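Local coordinates for protein peptidase (Yersinia bercovieri, PDB 5NYW) that is of unknown function but belongs to the proteasome and HslV family of Ntn hydrolases, as an ancestral beta-subunit that is probably a peptidase, at residues L[75-80]-L[118-123]. Residues are numbered along the deposited sequence; the frame is centred on the assembly and turned at random.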
# COMPACT_ATOMS: atom_id res chain seq x y z
N MET L 75 -36.99 -15.63 4.55
CA MET L 75 -38.13 -16.46 4.16
C MET L 75 -37.78 -17.49 3.09
O MET L 75 -38.52 -18.46 2.90
CB MET L 75 -39.28 -15.58 3.70
CG MET L 75 -39.73 -14.68 4.83
SD MET L 75 -40.22 -15.58 6.31
CE MET L 75 -41.82 -16.20 5.82
N ASN L 76 -36.69 -17.25 2.36
CA ASN L 76 -36.27 -18.17 1.31
C ASN L 76 -34.90 -18.86 1.52
O ASN L 76 -34.43 -19.56 0.63
CB ASN L 76 -36.29 -17.47 -0.05
CG ASN L 76 -35.36 -16.27 -0.12
OD1 ASN L 76 -34.28 -16.27 0.47
ND2 ASN L 76 -35.79 -15.24 -0.86
N VAL L 77 -34.26 -18.66 2.67
CA VAL L 77 -33.04 -19.43 2.97
C VAL L 77 -33.49 -20.88 3.23
O VAL L 77 -34.55 -21.12 3.82
CB VAL L 77 -32.23 -18.90 4.20
CG1 VAL L 77 -31.57 -17.56 3.88
CG2 VAL L 77 -33.10 -18.78 5.45
N ALA L 78 -32.71 -21.83 2.74
CA ALA L 78 -33.09 -23.24 2.81
C ALA L 78 -32.89 -23.86 4.20
O ALA L 78 -33.61 -24.78 4.58
CB ALA L 78 -32.32 -24.04 1.76
N SER L 79 -31.90 -23.37 4.94
CA SER L 79 -31.59 -23.89 6.28
C SER L 79 -31.29 -22.77 7.29
O SER L 79 -31.07 -21.62 6.92
CB SER L 79 -30.41 -24.85 6.22
OG SER L 79 -29.21 -24.17 5.88
N MET L 80 -31.30 -23.13 8.56
CA MET L 80 -30.98 -22.21 9.64
C MET L 80 -29.54 -21.73 9.52
O MET L 80 -29.22 -20.60 9.90
CB MET L 80 -31.20 -22.89 10.99
CG MET L 80 -31.37 -21.94 12.17
SD MET L 80 -32.88 -21.01 11.99
CE MET L 80 -34.01 -22.38 11.89
N GLY L 118 -34.63 -21.62 16.00
CA GLY L 118 -35.89 -22.04 15.43
C GLY L 118 -35.81 -23.27 14.57
O GLY L 118 -34.89 -24.10 14.71
N GLN L 119 -36.76 -23.37 13.64
CA GLN L 119 -36.84 -24.54 12.79
C GLN L 119 -37.35 -24.14 11.42
O GLN L 119 -38.31 -23.37 11.30
CB GLN L 119 -37.75 -25.59 13.41
CG GLN L 119 -37.68 -26.95 12.76
CD GLN L 119 -38.58 -27.97 13.44
OE1 GLN L 119 -39.51 -27.60 14.15
NE2 GLN L 119 -38.27 -29.25 13.25
N ILE L 120 -36.68 -24.65 10.39
CA ILE L 120 -37.16 -24.58 9.01
C ILE L 120 -37.54 -25.99 8.59
O ILE L 120 -36.75 -26.92 8.77
CB ILE L 120 -36.09 -24.02 8.08
CG1 ILE L 120 -35.80 -22.56 8.43
CG2 ILE L 120 -36.54 -24.14 6.64
CD1 ILE L 120 -34.62 -22.00 7.69
N LYS L 121 -38.74 -26.17 8.04
CA LYS L 121 -39.24 -27.53 7.79
C LYS L 121 -38.27 -28.35 6.95
O LYS L 121 -37.76 -27.89 5.94
CB LYS L 121 -40.63 -27.52 7.15
CG LYS L 121 -41.30 -28.89 7.22
CD LYS L 121 -42.75 -28.88 6.71
CE LYS L 121 -43.42 -30.24 6.92
NZ LYS L 121 -44.87 -30.25 6.52
N GLY L 122 -38.02 -29.57 7.40
CA GLY L 122 -37.06 -30.44 6.77
C GLY L 122 -35.80 -30.59 7.59
O GLY L 122 -34.88 -31.33 7.22
N GLU L 123 -35.72 -29.86 8.70
CA GLU L 123 -34.55 -29.96 9.57
C GLU L 123 -35.02 -29.88 11.03
O GLU L 123 -36.16 -29.49 11.31
CB GLU L 123 -33.52 -28.88 9.24
CG GLU L 123 -33.88 -27.48 9.69
CD GLU L 123 -32.79 -26.45 9.41
OE1 GLU L 123 -33.03 -25.26 9.72
OE2 GLU L 123 -31.69 -26.81 8.90
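Glu123 reaches from the turn after strand 112-120 to the first residue of helix 80-98 and accepts a hydrogen bond from Met80 N. Met80 N lies 3.0 Å from Glu123 OE1, on the side of its syn lone pair, and the N-H...O angle is bent to 142°. Glu123 OE1 also rests against Met80 CB, while Glu123 OE2 lies 3.6 Å from Ser79 CB and has a long, weak ion pair with Arg126. With CG between backbone N and carbonyl carbon (chi1 74°), the rest of the Glu123 chain runs extended to the helix start. Ser79 is the N-cap, its OG weakly bonded to Glu82 N, and the carboxylate's charge probably suits the positive end of the helix dipole.

Ile120, from CB outward, points at the loop before the helix. Ile120 CG2 meets Ala78 O at 3.6 Å, CG1 lies 3.9 Å from Met80 CE, and the tip, CD1, touches Ser79 C and Met80 N and is 4.2 Å from Val77 CG2. Met80, bent at chi2 and chi3, brings its CE against the strand backbone at Gly118 and Gln119, 3.3 Å from Gly118 C, beside Leu44 and Phe128.

A type II turn from Ile120 to Glu123 opens the connection between strands 112-120 and 126-130. The contact thus packs a helix N-terminus on a hairpin end of the five-stranded sheet, part of the packing of a helical layer on a sheet in the αββα sandwich of Ntn hydrolases.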